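Local coordinates for putative phosphatase (DUF442) (Shewanella putrefaciens CN-32, PDB 3GXH), which is a putative phosphatase of the tyrosine and dual-specificity phosphatase type, probably hydrolysing phosphate esters, though its physiological substrate is not established, at residues E83-F88 with T149-K154; S111-L116 with P142-L147. One frame throughout, in Å; residues are numbered along the deposited sequence. Where two conformers were deposited one is given.

Contact 1. Residues E83-F88 with T149-K154; sequences EDVEAF and TEVSAK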
ATOM      1  N   GLU A  83       3.617  15.257   0.441  1.00 14.15           N
ATOM      2  CA  GLU A  83       4.905  14.813  -0.014  1.00 14.30           C
ATOM      3  C   GLU A  83       5.070  13.283   0.079  1.00 13.20           C
ATOM      4  O   GLU A  83       5.779  12.665  -0.723  1.00 14.60           O
ATOM      5  CB  GLU A  83       5.985  15.539   0.787  1.00 19.14           C
ATOM      6  CG  GLU A  83       7.337  14.920   0.906  1.00 32.02           C
ATOM      7  CD  GLU A  83       8.214  15.737   1.866  1.00 37.50           C
ATOM      8  OE1 GLU A  83       8.821  16.713   1.394  1.00 46.68           O
ATOM      9  OE2 GLU A  83       8.243  15.434   3.087  1.00 40.87           O
ATOM     10  N   ASP A  84       4.433  12.683   1.078  1.00 13.00           N
ATOM     11  CA  ASP A  84       4.468  11.214   1.212  1.00 13.86           C
ATOM     12  C   ASP A  84       3.732  10.552   0.041  1.00 11.95           C
ATOM     13  O   ASP A  84       4.168   9.575  -0.547  1.00 12.87           O
ATOM     14  CB  ASP A  84       3.829  10.703   2.504  1.00 12.79           C
ATOM     15  CG  ASP A  84       4.456  11.285   3.775  1.00 15.35           C
ATOM     16  OD1 ASP A  84       5.707  11.513   3.780  1.00 18.28           O
ATOM     17  OD2 ASP A  84       3.690  11.444   4.781  1.00 16.90           O
ATOM     18  N   VAL A  85       2.562  11.101  -0.254  1.00 13.72           N
ATOM     19  CA  VAL A  85       1.767  10.613  -1.382  1.00 12.64           C
ATOM     20  C   VAL A  85       2.539  10.750  -2.690  1.00 13.18           C
ATOM     21  O   VAL A  85       2.625   9.804  -3.485  1.00 12.98           O
ATOM     22  CB  VAL A  85       0.396  11.300  -1.441  1.00 14.25           C
ATOM     23  CG1 VAL A  85      -0.418  10.817  -2.679  1.00 15.59           C
ATOM     24  CG2 VAL A  85      -0.388  11.046  -0.150  1.00 16.10           C
ATOM     25  N   GLU A  86       3.140  11.910  -2.904  1.00 13.48           N
ATOM     26  CA  GLU A  86       3.956  12.156  -4.098  0.50 14.25           C
ATOM     27  C   GLU A  86       5.152  11.212  -4.208  1.00 13.25           C
ATOM     28  O   GLU A  86       5.463  10.725  -5.275  1.00 13.31           O
ATOM     29  CB  GLU A  86       4.446  13.600  -4.125  0.50 16.66           C
ATOM     30  CG  GLU A  86       3.337  14.605  -4.362  0.50 21.35           C
ATOM     31  CD  GLU A  86       2.769  14.548  -5.767  0.50 24.23           C
ATOM     32  OE1 GLU A  86       3.498  14.124  -6.696  0.50 30.40           O
ATOM     33  OE2 GLU A  86       1.586  14.937  -5.933  0.50 25.21           O
ATOM     34  N   ALA A  87       5.788  10.931  -3.074  1.00 13.43           N
ATOM     35  CA  ALA A  87       6.875  10.000  -3.065  1.00 11.76           C
ATOM     36  C   ALA A  87       6.398   8.593  -3.481  1.00 12.53           C
ATOM     37  O   ALA A  87       7.053   7.860  -4.227  1.00 12.78           O
ATOM     38  CB  ALA A  87       7.578   9.991  -1.631  1.00 13.94           C
ATOM     39  N   PHE A  88       5.232   8.202  -2.985  1.00 11.87           N
ATOM     40  CA  PHE A  88       4.627   6.948  -3.444  1.00 12.57           C
ATOM     41  C   PHE A  88       4.341   6.953  -4.935  1.00 11.15           C
ATOM     42  O   PHE A  88       4.613   5.998  -5.637  1.00 11.36           O
ATOM     43  CB  PHE A  88       3.344   6.680  -2.623  1.00 11.76           C
ATOM     44  CG  PHE A  88       2.542   5.523  -3.097  1.00 11.89           C
ATOM     45  CD1 PHE A  88       3.055   4.237  -3.044  1.00 13.52           C
ATOM     46  CD2 PHE A  88       1.223   5.695  -3.533  1.00 11.01           C
ATOM     47  CE1 PHE A  88       2.307   3.146  -3.527  1.00 13.89           C
ATOM     48  CE2 PHE A  88       0.464   4.606  -4.003  1.00 12.02           C
ATOM     49  CZ  PHE A  88       1.007   3.341  -3.995  1.00 14.50           C
ATOM     50  N   THR A 149      -8.648  15.069   0.138  1.00 12.05           N
ATOM     51  CA  THR A 149      -9.316  16.163  -0.590  1.00 11.72           C
ATOM     52  C   THR A 149      -8.266  16.970  -1.335  1.00 12.06           C
ATOM     53  O   THR A 149      -8.444  17.300  -2.515  1.00 13.84           O
ATOM     54  CB  THR A 149     -10.104  17.056   0.385  1.00 12.02           C
ATOM     55  OG1 THR A 149     -11.179  16.312   0.987  1.00 14.09           O
ATOM     56  CG2 THR A 149     -10.657  18.334  -0.328  1.00 13.98           C
ATOM     57  N   GLU A 150      -7.168  17.286  -0.680  1.00 12.09           N
ATOM     58  CA  GLU A 150      -6.114  18.144  -1.251  1.00 14.51           C
ATOM     59  C   GLU A 150      -5.484  17.452  -2.447  1.00 15.88           C
ATOM     60  O   GLU A 150      -5.265  18.076  -3.489  1.00 17.26           O
ATOM     61  CB  GLU A 150      -5.023  18.455  -0.207  1.00 16.32           C
ATOM     62  CG  GLU A 150      -3.863  19.359  -0.740  1.00 21.96           C
ATOM     63  CD  GLU A 150      -2.955  19.959   0.372  1.00 32.73           C
ATOM     64  OE1 GLU A 150      -3.264  19.813   1.588  1.00 37.04           O
ATOM     65  OE2 GLU A 150      -1.924  20.592   0.018  1.00 39.93           O
ATOM     66  N   VAL A 151      -5.199  16.164  -2.314  1.00 14.46           N
ATOM     67  CA  VAL A 151      -4.503  15.465  -3.388  1.00 14.09           C
ATOM     68  C   VAL A 151      -5.455  15.230  -4.534  1.00 14.50           C
ATOM     69  O   VAL A 151      -5.014  15.343  -5.711  1.00 16.59           O
ATOM     70  CB  VAL A 151      -3.924  14.126  -2.939  1.00 13.11           C
ATOM     71  CG1 VAL A 151      -3.450  13.280  -4.168  1.00 14.74           C
ATOM     72  CG2 VAL A 151      -2.791  14.324  -2.010  1.00 14.41           C
ATOM     73  N   SER A 152      -6.725  14.907  -4.259  1.00 14.85           N
ATOM     74  CA  SER A 152      -7.725  14.693  -5.298  1.00 16.20           C
ATOM     75  C   SER A 152      -7.842  15.959  -6.135  1.00 20.04           C
ATOM     76  O   SER A 152      -7.769  15.907  -7.371  1.00 20.25           O
ATOM     77  CB  SER A 152      -9.072  14.309  -4.709  1.00 18.35           C
ATOM     78  OG  SER A 152      -8.988  13.078  -4.008  1.00 22.22           O
ATOM     79  N   ALA A 153      -7.991  17.104  -5.472  1.00 18.58           N
ATOM     80  CA  ALA A 153      -8.068  18.407  -6.187  1.00 17.59           C
ATOM     81  C   ALA A 153      -6.801  18.752  -6.987  1.00 20.48           C
ATOM     82  O   ALA A 153      -6.902  19.288  -8.108  1.00 25.27           O
ATOM     83  CB  ALA A 153      -8.417  19.545  -5.218  1.00 20.32           C
ATOM     84  N   LYS A 154      -5.628  18.451  -6.447  1.00 21.43           N
ATOM     85  CA  LYS A 154      -4.354  18.732  -7.096  1.00 23.08           C
ATOM     86  C   LYS A 154      -4.227  18.010  -8.441  1.00 25.11           C
ATOM     87  O   LYS A 154      -3.682  18.588  -9.408  1.00 25.13           O
ATOM     88  CB  LYS A 154      -3.198  18.322  -6.171  1.00 25.13           C
ATOM     89  CG  LYS A 154      -1.833  18.652  -6.725  1.00 27.26           C
ATOM     90  CD  LYS A 154      -0.706  18.379  -5.731  1.00 34.95           C
ATOM     91  CE  LYS A 154       0.658  18.576  -6.405  1.00 41.01           C
ATOM     92  NZ  LYS A 154       1.761  18.631  -5.408  1.00 43.08           N
TER

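Contact 2. Residues S111-L116 with P142-L147; sequences SAFAYL and PKWQAL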
ATOM      1  N   SER A 111      -4.376   1.453   1.621  1.00 10.77           N
ATOM      2  CA  SER A 111      -5.590   1.521   0.782  1.00 10.16           C
ATOM      3  C   SER A 111      -5.921   2.984   0.408  1.00 10.62           C
ATOM      4  O   SER A 111      -6.383   3.225  -0.715  1.00 10.72           O
ATOM      5  CB  SER A 111      -6.778   0.830   1.439  1.00 11.21           C
ATOM      6  OG  SER A 111      -7.214   1.493   2.627  1.00 11.17           O
ATOM      7  N   ALA A 112      -5.634   3.923   1.307  1.00 11.40           N
ATOM      8  CA  ALA A 112      -5.833   5.359   1.021  1.00 11.24           C
ATOM      9  C   ALA A 112      -4.885   5.803  -0.099  1.00 10.81           C
ATOM     10  O   ALA A 112      -5.272   6.492  -1.022  1.00 13.05           O
ATOM     11  CB  ALA A 112      -5.672   6.206   2.292  1.00 10.84           C
ATOM     12  N   PHE A 113      -3.627   5.395   0.003  1.00 10.17           N
ATOM     13  CA  PHE A 113      -2.629   5.761  -1.005  1.00 10.52           C
ATOM     14  C   PHE A 113      -2.944   5.077  -2.337  1.00 11.42           C
ATOM     15  O   PHE A 113      -2.792   5.675  -3.402  1.00 11.68           O
ATOM     16  CB  PHE A 113      -1.191   5.421  -0.550  1.00 11.54           C
ATOM     17  CG  PHE A 113      -0.537   6.477   0.316  1.00 12.42           C
ATOM     18  CD1 PHE A 113      -1.237   7.165   1.301  1.00 13.01           C
ATOM     19  CD2 PHE A 113       0.818   6.720   0.193  1.00 11.94           C
ATOM     20  CE1 PHE A 113      -0.611   8.105   2.111  1.00 12.43           C
ATOM     21  CE2 PHE A 113       1.401   7.665   0.996  1.00 12.53           C
ATOM     22  CZ  PHE A 113       0.719   8.336   1.942  1.00 12.78           C
ATOM     23  N   ALA A 114      -3.415   3.826  -2.292  1.00 11.75           N
ATOM     24  CA  ALA A 114      -3.816   3.156  -3.523  1.00 12.61           C
ATOM     25  C   ALA A 114      -4.991   3.887  -4.183  1.00 11.04           C
ATOM     26  O   ALA A 114      -5.014   4.064  -5.416  1.00 11.74           O
ATOM     27  CB  ALA A 114      -4.193   1.686  -3.271  1.00 11.51           C
ATOM     28  N   TYR A 115      -5.962   4.322  -3.413  1.00 11.40           N
ATOM     29  CA  TYR A 115      -7.079   5.096  -3.950  1.00 11.56           C
ATOM     30  C   TYR A 115      -6.568   6.352  -4.649  1.00 11.09           C
ATOM     31  O   TYR A 115      -6.966   6.645  -5.781  1.00 11.86           O
ATOM     32  CB  TYR A 115      -8.025   5.472  -2.819  1.00 12.33           C
ATOM     33  CG  TYR A 115      -9.036   6.494  -3.234  1.00 14.13           C
ATOM     34  CD1 TYR A 115     -10.057   6.145  -4.102  1.00 15.51           C
ATOM     35  CD2 TYR A 115      -8.930   7.830  -2.828  1.00 15.48           C
ATOM     36  CE1 TYR A 115     -10.981   7.083  -4.532  1.00 16.29           C
ATOM     37  CE2 TYR A 115      -9.858   8.783  -3.244  1.00 18.87           C
ATOM     38  CZ  TYR A 115     -10.865   8.406  -4.090  1.00 14.96           C
ATOM     39  OH  TYR A 115     -11.799   9.374  -4.506  1.00 18.13           O
ATOM     40  N   LEU A 116      -5.652   7.092  -3.993  1.00 10.99           N
ATOM     41  CA  LEU A 116      -5.187   8.310  -4.593  1.00 10.92           C
ATOM     42  C   LEU A 116      -4.412   8.043  -5.876  1.00 12.45           C
ATOM     43  O   LEU A 116      -4.497   8.841  -6.840  1.00 12.17           O
ATOM     44  CB  LEU A 116      -4.332   9.103  -3.606  1.00 11.70           C
ATOM     45  CG  LEU A 116      -5.172   9.740  -2.493  1.00 11.86           C
ATOM     46  CD1 LEU A 116      -4.238  10.371  -1.461  1.00 12.64           C
ATOM     47  CD2 LEU A 116      -6.194  10.788  -2.997  1.00 12.75           C
ATOM     48  N   PRO A 142      -9.810  13.709  10.483  1.00 14.89           N
ATOM     49  CA  PRO A 142      -9.845  14.856   9.572  1.00 13.43           C
ATOM     50  C   PRO A 142      -8.538  15.139   8.867  1.00 13.55           C
ATOM     51  O   PRO A 142      -8.567  15.752   7.777  1.00 15.10           O
ATOM     52  CB  PRO A 142     -10.212  16.054  10.494  1.00 16.06           C
ATOM     53  CG  PRO A 142     -10.067  15.561  11.889  1.00 16.69           C
ATOM     54  CD  PRO A 142     -10.233  14.067  11.854  1.00 15.72           C
ATOM     55  N   LYS A 143      -7.393  14.767   9.441  1.00 12.59           N
ATOM     56  CA  LYS A 143      -6.128  15.013   8.752  1.00 14.60           C
ATOM     57  C   LYS A 143      -6.064  14.158   7.492  1.00 14.16           C
ATOM     58  O   LYS A 143      -5.539  14.583   6.458  1.00 13.50           O
ATOM     59  CB  LYS A 143      -4.932  14.723   9.617  1.00 17.19           C
ATOM     60  CG  LYS A 143      -4.949  15.458  10.948  1.00 26.56           C
ATOM     61  CD  LYS A 143      -3.932  16.546  11.042  1.00 39.74           C
ATOM     62  CE  LYS A 143      -3.699  16.934  12.520  1.00 43.99           C
ATOM     63  NZ  LYS A 143      -3.260  15.805  13.423  1.00 42.26           N
ATOM     64  N   TRP A 144      -6.552  12.927   7.606  1.00 12.74           N
ATOM     65  CA  TRP A 144      -6.667  12.029   6.447  1.00 13.43           C
ATOM     66  C   TRP A 144      -7.686  12.538   5.438  1.00 11.27           C
ATOM     67  O   TRP A 144      -7.445  12.531   4.251  1.00 11.88           O
ATOM     68  CB  TRP A 144      -6.917  10.566   6.866  1.00 13.11           C
ATOM     69  CG  TRP A 144      -5.638   9.954   7.356  1.00 11.50           C
ATOM     70  CD1 TRP A 144      -5.159   9.971   8.609  1.00 12.57           C
ATOM     71  CD2 TRP A 144      -4.685   9.243   6.553  1.00 10.42           C
ATOM     72  NE1 TRP A 144      -3.905   9.367   8.639  1.00 13.28           N
ATOM     73  CE2 TRP A 144      -3.613   8.899   7.384  1.00 12.01           C
ATOM     74  CE3 TRP A 144      -4.617   8.929   5.206  1.00 11.47           C
ATOM     75  CZ2 TRP A 144      -2.500   8.201   6.920  1.00 10.78           C
ATOM     76  CZ3 TRP A 144      -3.493   8.217   4.745  1.00 11.04           C
ATOM     77  CH2 TRP A 144      -2.430   7.926   5.583  1.00 13.16           C
ATOM     78  N   GLN A 145      -8.834  13.007   5.900  1.00 12.56           N
ATOM     79  CA  GLN A 145      -9.821  13.569   5.007  0.50 14.02           C
ATOM     80  C   GLN A 145      -9.195  14.708   4.221  1.00 12.15           C
ATOM     81  O   GLN A 145      -9.370  14.847   2.983  1.00 13.59           O
ATOM     82  CB  GLN A 145     -10.982  14.116   5.824  0.50 14.63           C
ATOM     83  CG  GLN A 145     -11.969  13.078   6.262  0.50 14.94           C
ATOM     84  CD  GLN A 145     -13.173  13.702   6.928  0.50 24.37           C
ATOM     85  OE1 GLN A 145     -13.057  14.295   7.996  0.50 29.73           O
ATOM     86  NE2 GLN A 145     -14.342  13.571   6.297  0.50 21.21           N
ATOM     87  N   ALA A 146      -8.484  15.588   4.933  1.00 11.20           N
ATOM     88  CA  ALA A 146      -7.893  16.770   4.315  1.00 13.04           C
ATOM     89  C   ALA A 146      -6.847  16.404   3.273  1.00 13.05           C
ATOM     90  O   ALA A 146      -6.770  17.005   2.195  1.00 11.72           O
ATOM     91  CB  ALA A 146      -7.245  17.705   5.391  1.00 15.62           C
ATOM     92  N   LEU A 147      -6.049  15.407   3.579  1.00 12.52           N
ATOM     93  CA  LEU A 147      -5.025  14.882   2.662  1.00 12.72           C
ATOM     94  C   LEU A 147      -5.699  14.398   1.388  1.00 12.32           C
ATOM     95  O   LEU A 147      -5.299  14.764   0.257  1.00 13.30           O
ATOM     96  CB  LEU A 147      -4.222  13.745   3.281  1.00 14.22           C
ATOM     97  CG  LEU A 147      -3.172  13.095   2.375  1.00 14.76           C
ATOM     98  CD1 LEU A 147      -2.032  14.062   2.123  1.00 20.73           C
ATOM     99  CD2 LEU A 147      -2.695  11.770   2.968  1.00 17.40           C
TER

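Contact 1. Residues E83-F88 with T149-K154
Val85 and Glu86 of helix 82-94 face Val151 and Lys154 of the C-terminal helix 142-154, and these two pairs are part of the docking of the last helix on a helix of the phosphatase-type alpha/beta core. The deeper pair is the valines. They reach toward each other tip to tip, and the closest carbons are CG1 of Val85 and CG1 of Val151, 4.2 Å apart. Each of these methyls lies anti to its own backbone N (chi1 178° in Val85, 168° in Val151), which turns it into the gap between the helices. The second methyl of Val151 is nearly as close: CG2 is 4.3 Å from Val85 CG1, so this one methyl of Val85 looks onto both branches of its partner. Both valines are buried, but the touch is light, and the two segments bury only 146 Å² between them.

One turn on in helix 142-154, and one residue on in helix 82-94, the contact becomes polar. Lys154 stretches out fully extended, and Glu86 comes to meet it from the opposite direction after bending at chi2 (-70°), which swings its carboxylate out toward the lysine. Glu86 OE2 lies 3.7 Å from Lys154 NZ, a long salt bridge that can give no more than loose electrostatic attraction. It is also doubtful in detail, because Glu86 has a second conformer and Lys154 touches a crystal neighbour. The aliphatic part of the lysine runs beside the same oxygen, with CE 3.8 Å from Glu86 OE2.

Around the pair, Val151 packs on Val82, and Phe88 on Tyr117 of helix 108-120. Helix 82-94 belongs to the beta-alpha-beta crossover from strand 69-72 to the parallel strand 100-103, so in this contact the C-terminal helix packs on the crossover helix.

Contact 2. Residues S111-L116 with P142-L147
With chi1 at -77° in Trp144 and -84° in Phe113, each ring leaves its helix on the backbone N side, CG opposite the carbonyl carbon, and the two swing into the space between helices 108-120 and 142-154. The side chains cross almost squarely, while the ring planes are inclined to each other. The indole leads with its six-membered end: Trp144 CZ3 arrives at the edge of the phenyl ring, near its plane, 3.9 Å from Phe113 CE1. That CE1 atom sits equally close to CH2 of Trp144, spanning one indole bond.

Ala112 meets the same corner of the indole, its CB 3.8 Å from Trp144 CZ3, so two consecutive residues of one helix touch the same end of the indole. One turn on from Trp144, Leu147 adds its CD2 methyl, 4.3 Å from Phe113 CE1. All four residues are buried. The polar end of the indole is satisfied elsewhere: NE1 is hydrogen-bonded to Trp77 O, which should help fix the ring's orientation, and the rings of Trp77 and Trp134 also meet it.

The helix segments run nearly parallel, 16° apart, but their axes stay 11.9 Å from each other, a wide spacing spanned mainly by the rings of Trp144 and Phe113. This is apolar helix-to-helix packing in a phosphatase-like alpha/beta fold, joining the helix that follows strand 100-103 to the C-terminal one.

Both contacts use helix 142-154, whose first half serves contact 2 and whose second half serves contact 1; their centres are about 8 Å apart. Along the chain the order is 83-88, 111-116, 142-147, 149-154, so contact 2 is nested inside the loop that contact 1 closes. They also touch directly: Val85 CG2 lies 3.6 Å from Phe113 CZ, and Ser152 OG lies 3.8 Å from Leu116 CD2. Helices 82-94, 108-120 and 142-154 thus form one continuous packing unit on the same side of the chain's centre, tying the C-terminal helix to two helices that flank strand 100-103 in sequence.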